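Local coordinates for protein AMP-dependent synthetase and ligase (Xenorhabdus doucetiae, PDB 6QSR) that forms the dehydratase heterocomplex ApeI:P with a FabA/FabZ-like partner and probably serves dehydration in the type II polyketide synthase that builds aryl polyene pigments, at residues K2-A16 / I45-A57. Sequence-based numbering, arbitrary orientation.
Sequences KPIEIHREQPAQHEA and IDWVMHYAQTLLA
Pro3 packs over one face of the Trp47 indole with CB, CG and CD. Its CG sits 3.5 Å from the centroid of the six-membered ring of Trp47, 5° off the normal, a CH-pi contact. Trp47 NE1 also donates to the backbone oxygen of Met1, which restrains the ring's rotation. This is a tight end of the contact. Here the chain start closes over helix 41-56, which packs against the antiparallel sheet of the hot-dog fold. The contact joins that helix to the sheet's first two strands. Leu20, Leu22, Leu39 and Tyr97 also pack around this end.

Further along, Tyr51 OH donates to Glu5 OE2 at 2.8 Å, meeting that oxygen from above the carboxylate plane. Glu5 CG stands anti to the backbone N (chi1 -168°), and the extended chain carries the carboxylate to the ring edge of Tyr51. Arg8 grips the same carboxylate side-on. Its NH1 reaches Glu5 OE2 at 2.9 Å in the guanidinium plane, and its NE reaches Glu5 OE1 at 2.7 Å. The guanidinium stands nearly perpendicular to the Tyr51 ring, and its NH2 touches Leu55 CD2.

At the far end, Leu55 CD1 and Leu56 CD1 each lie 4.1 Å from Ala16 CB. Leu56 also packs on Ile84 of strand 79-87.

The solvent side is looser. Lys2 lays CD over one face of His50 in a CH-pi contact. Its NZ forms a salt bridge with the buried Asp46, meeting OD2 at 3.2 Å from above the carboxylate plane. Asp46 OD1 accepts from Trp77 of the partner FabA/FabZ-like chain. One water donates to Asp46 O and accepts a weak bond from Lys2 NZ. Another joins Gln13 O to Leu56 O.

Glu5 OE2 thus takes two donors, which would be expected to stabilise its negative charge. A single direct hydrogen bond, from Tyr51, ties strand 4-9 to the helix, and Arg8 holds its acceptor in place.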
# COMPACT_ATOMS: atom_id res chain seq x y z
N LYS A 2 7.63 12.62 -1.06
CA LYS A 2 6.66 13.41 -1.84
C LYS A 2 7.09 13.54 -3.31
O LYS A 2 8.28 13.69 -3.58
CB LYS A 2 6.46 14.81 -1.24
CG LYS A 2 5.99 14.83 0.21
CD LYS A 2 4.58 14.26 0.40
CE LYS A 2 4.40 13.62 1.77
NZ LYS A 2 3.27 12.66 1.80
N PRO A 3 6.13 13.50 -4.26
CA PRO A 3 6.49 13.67 -5.66
C PRO A 3 6.61 15.15 -6.04
O PRO A 3 6.39 16.02 -5.20
CB PRO A 3 5.33 13.02 -6.39
CG PRO A 3 4.16 13.23 -5.49
CD PRO A 3 4.67 13.50 -4.10
N ILE A 4 6.96 15.42 -7.30
CA ILE A 4 7.14 16.80 -7.77
C ILE A 4 5.77 17.39 -8.10
O ILE A 4 5.03 16.84 -8.92
CB ILE A 4 8.10 16.86 -8.99
CG1 ILE A 4 9.54 16.61 -8.51
CG2 ILE A 4 8.03 18.21 -9.70
CD1 ILE A 4 10.46 16.07 -9.58
N GLU A 5 5.44 18.51 -7.46
CA GLU A 5 4.16 19.17 -7.69
C GLU A 5 4.30 20.20 -8.81
O GLU A 5 5.03 21.17 -8.66
CB GLU A 5 3.65 19.84 -6.41
CG GLU A 5 2.21 20.28 -6.53
CD GLU A 5 1.70 20.95 -5.27
OE1 GLU A 5 1.08 22.02 -5.39
OE2 GLU A 5 1.91 20.40 -4.17
N ILE A 6 3.59 19.97 -9.91
CA ILE A 6 3.61 20.86 -11.07
C ILE A 6 2.62 22.02 -10.88
O ILE A 6 2.95 23.16 -11.19
CB ILE A 6 3.30 20.10 -12.38
CG1 ILE A 6 4.29 18.94 -12.59
CG2 ILE A 6 3.32 21.03 -13.59
CD1 ILE A 6 5.75 19.33 -12.66
N HIS A 7 1.42 21.71 -10.37
CA HIS A 7 0.35 22.69 -10.22
C HIS A 7 -0.68 22.22 -9.19
O HIS A 7 -0.91 21.02 -9.05
CB HIS A 7 -0.33 22.92 -11.58
CG HIS A 7 -1.21 24.13 -11.64
ND1 HIS A 7 -2.53 24.07 -12.05
CD2 HIS A 7 -0.97 25.43 -11.34
CE1 HIS A 7 -3.05 25.28 -12.01
NE2 HIS A 7 -2.13 26.12 -11.58
N ARG A 8 -1.28 23.15 -8.46
CA ARG A 8 -2.47 22.85 -7.66
C ARG A 8 -3.57 23.88 -7.87
O ARG A 8 -3.30 25.07 -8.08
CB ARG A 8 -2.13 22.71 -6.17
CG ARG A 8 -1.65 23.97 -5.46
CD ARG A 8 -1.63 23.82 -3.94
NE ARG A 8 -0.59 22.89 -3.49
CZ ARG A 8 -0.09 22.84 -2.25
NH1 ARG A 8 0.86 21.95 -1.97
NH2 ARG A 8 -0.51 23.66 -1.29
N GLU A 9 -4.81 23.40 -7.82
CA GLU A 9 -6.00 24.23 -7.86
C GLU A 9 -6.93 23.77 -6.75
O GLU A 9 -6.86 22.62 -6.31
CB GLU A 9 -6.75 24.07 -9.18
CG GLU A 9 -6.07 24.68 -10.39
CD GLU A 9 -6.86 24.42 -11.66
OE1 GLU A 9 -8.08 24.70 -11.68
OE2 GLU A 9 -6.26 23.93 -12.64
N GLN A 10 -7.81 24.67 -6.36
CA GLN A 10 -8.77 24.43 -5.30
C GLN A 10 -10.03 25.23 -5.69
O GLN A 10 -10.20 26.36 -5.25
CB GLN A 10 -8.16 24.86 -3.96
CG GLN A 10 -8.99 24.54 -2.73
CD GLN A 10 -8.17 24.32 -1.46
OE1 GLN A 10 -6.98 24.64 -1.40
NE2 GLN A 10 -8.81 23.77 -0.44
N PRO A 11 -10.87 24.66 -6.58
CA PRO A 11 -12.07 25.37 -7.06
C PRO A 11 -13.18 25.56 -6.01
O PRO A 11 -14.04 26.42 -6.18
CB PRO A 11 -12.57 24.48 -8.21
CG PRO A 11 -12.09 23.12 -7.87
CD PRO A 11 -10.75 23.33 -7.23
N ALA A 12 -13.16 24.73 -4.96
CA ALA A 12 -14.00 24.91 -3.78
C ALA A 12 -13.14 24.65 -2.56
O ALA A 12 -12.09 24.02 -2.68
CB ALA A 12 -15.18 23.95 -3.83
N GLN A 13 -13.56 25.09 -1.37
CA GLN A 13 -12.75 24.86 -0.16
C GLN A 13 -12.63 23.37 0.22
O GLN A 13 -11.72 22.99 0.97
CB GLN A 13 -13.26 25.69 1.03
CG GLN A 13 -13.23 27.20 0.82
CD GLN A 13 -11.82 27.78 0.73
OE1 GLN A 13 -11.16 28.02 1.74
NE2 GLN A 13 -11.36 28.02 -0.50
N HIS A 14 -13.52 22.54 -0.33
CA HIS A 14 -13.55 21.09 -0.04
C HIS A 14 -13.00 20.20 -1.18
O HIS A 14 -13.05 18.97 -1.07
CB HIS A 14 -14.99 20.68 0.33
CG HIS A 14 -15.95 20.66 -0.82
ND1 HIS A 14 -16.66 21.78 -1.22
CD2 HIS A 14 -16.32 19.66 -1.66
CE1 HIS A 14 -17.42 21.47 -2.25
NE2 HIS A 14 -17.23 20.19 -2.54
N GLU A 15 -12.47 20.82 -2.24
CA GLU A 15 -11.94 20.09 -3.39
C GLU A 15 -10.52 20.52 -3.72
O GLU A 15 -10.16 21.69 -3.53
CB GLU A 15 -12.81 20.33 -4.63
CG GLU A 15 -14.19 19.68 -4.58
CD GLU A 15 -14.80 19.52 -5.96
OE1 GLU A 15 -15.15 18.38 -6.33
OE2 GLU A 15 -14.91 20.54 -6.69
N ALA A 16 -9.73 19.59 -4.24
CA ALA A 16 -8.41 19.93 -4.77
C ALA A 16 -8.07 19.11 -6.00
O ALA A 16 -8.46 17.94 -6.11
CB ALA A 16 -7.33 19.75 -3.72
N ILE A 45 -2.10 6.42 -1.70
CA ILE A 45 -2.91 6.72 -0.50
C ILE A 45 -2.19 7.75 0.38
O ILE A 45 -2.82 8.70 0.88
CB ILE A 45 -3.25 5.43 0.28
CG1 ILE A 45 -4.15 4.54 -0.58
CG2 ILE A 45 -3.97 5.75 1.59
CD1 ILE A 45 -4.08 3.08 -0.22
N ASP A 46 -0.87 7.59 0.51
CA ASP A 46 -0.03 8.49 1.32
C ASP A 46 -0.19 9.96 0.90
O ASP A 46 -0.41 10.82 1.74
CB ASP A 46 1.44 8.04 1.28
CG ASP A 46 2.30 8.70 2.35
OD1 ASP A 46 2.11 8.40 3.54
OD2 ASP A 46 3.18 9.49 1.99
N TRP A 47 -0.15 10.23 -0.41
CA TRP A 47 -0.26 11.60 -0.92
C TRP A 47 -1.69 12.16 -0.79
O TRP A 47 -1.86 13.32 -0.45
CB TRP A 47 0.21 11.69 -2.38
CG TRP A 47 1.60 11.16 -2.59
CD1 TRP A 47 2.61 11.10 -1.66
CD2 TRP A 47 2.14 10.64 -3.80
NE1 TRP A 47 3.74 10.54 -2.23
CE2 TRP A 47 3.48 10.25 -3.55
CE3 TRP A 47 1.61 10.44 -5.09
CZ2 TRP A 47 4.30 9.69 -4.53
CZ3 TRP A 47 2.44 9.87 -6.07
CH2 TRP A 47 3.76 9.50 -5.78
N VAL A 48 -2.69 11.33 -1.05
CA VAL A 48 -4.08 11.69 -0.76
C VAL A 48 -4.21 12.20 0.68
O VAL A 48 -4.76 13.27 0.92
CB VAL A 48 -5.06 10.54 -1.07
CG1 VAL A 48 -6.44 10.80 -0.47
CG2 VAL A 48 -5.19 10.36 -2.58
N MET A 49 -3.65 11.45 1.62
CA MET A 49 -3.69 11.87 3.03
C MET A 49 -2.91 13.16 3.31
O MET A 49 -3.34 13.95 4.15
CB MET A 49 -3.20 10.74 3.93
CG MET A 49 -4.10 9.51 3.89
SD MET A 49 -5.78 9.77 4.49
CE MET A 49 -5.46 10.69 6.00
N HIS A 50 -1.78 13.38 2.62
CA HIS A 50 -0.99 14.61 2.79
C HIS A 50 -1.76 15.85 2.34
O HIS A 50 -1.82 16.84 3.06
CB HIS A 50 0.34 14.55 2.02
CG HIS A 50 1.06 15.86 1.94
ND1 HIS A 50 1.67 16.44 3.03
CD2 HIS A 50 1.23 16.73 0.91
CE1 HIS A 50 2.20 17.60 2.67
NE2 HIS A 50 1.95 17.79 1.39
N TYR A 51 -2.33 15.80 1.14
CA TYR A 51 -3.12 16.91 0.62
C TYR A 51 -4.43 17.09 1.38
O TYR A 51 -4.88 18.22 1.60
CB TYR A 51 -3.34 16.76 -0.89
CG TYR A 51 -2.08 17.00 -1.68
CD1 TYR A 51 -1.53 18.28 -1.78
CD2 TYR A 51 -1.43 15.95 -2.35
CE1 TYR A 51 -0.37 18.51 -2.50
CE2 TYR A 51 -0.27 16.18 -3.07
CZ TYR A 51 0.26 17.46 -3.15
OH TYR A 51 1.41 17.69 -3.87
N ALA A 52 -5.03 15.98 1.81
CA ALA A 52 -6.26 16.03 2.61
C ALA A 52 -6.03 16.74 3.95
O ALA A 52 -6.72 17.71 4.27
CB ALA A 52 -6.80 14.63 2.85
N GLN A 53 -5.05 16.24 4.70
CA GLN A 53 -4.72 16.79 6.02
C GLN A 53 -4.10 18.21 5.99
O GLN A 53 -4.13 18.89 7.02
CB GLN A 53 -3.82 15.81 6.79
CG GLN A 53 -4.52 14.49 7.12
CD GLN A 53 -3.64 13.52 7.90
OE1 GLN A 53 -2.46 13.35 7.60
NE2 GLN A 53 -4.23 12.88 8.91
N THR A 54 -3.55 18.64 4.85
CA THR A 54 -2.99 20.00 4.71
C THR A 54 -3.91 21.03 4.06
O THR A 54 -3.87 22.20 4.42
CB THR A 54 -1.64 19.99 3.96
OG1 THR A 54 -1.81 19.46 2.64
CG2 THR A 54 -0.61 19.17 4.72
N LEU A 55 -4.73 20.61 3.09
CA LEU A 55 -5.62 21.52 2.35
C LEU A 55 -7.10 21.43 2.72
O LEU A 55 -7.79 22.45 2.72
CB LEU A 55 -5.49 21.29 0.84
CG LEU A 55 -4.11 21.27 0.20
CD1 LEU A 55 -4.25 20.94 -1.27
CD2 LEU A 55 -3.39 22.60 0.40
N LEU A 56 -7.60 20.22 3.00
CA LEU A 56 -9.05 19.95 3.03
C LEU A 56 -9.62 19.75 4.43
O LEU A 56 -10.64 20.35 4.78
CB LEU A 56 -9.37 18.73 2.15
CG LEU A 56 -9.82 18.95 0.70
CD1 LEU A 56 -9.09 20.08 -0.01
CD2 LEU A 56 -9.67 17.65 -0.08
N ALA A 57 -8.98 18.87 5.20
CA ALA A 57 -9.47 18.44 6.51
C ALA A 57 -8.37 18.51 7.57
O ALA A 57 -7.98 17.48 8.12
CB ALA A 57 -10.04 17.03 6.40
O HOH W 1 1.05 11.74 3.96
O HOH W 2 -12.48 21.47 3.09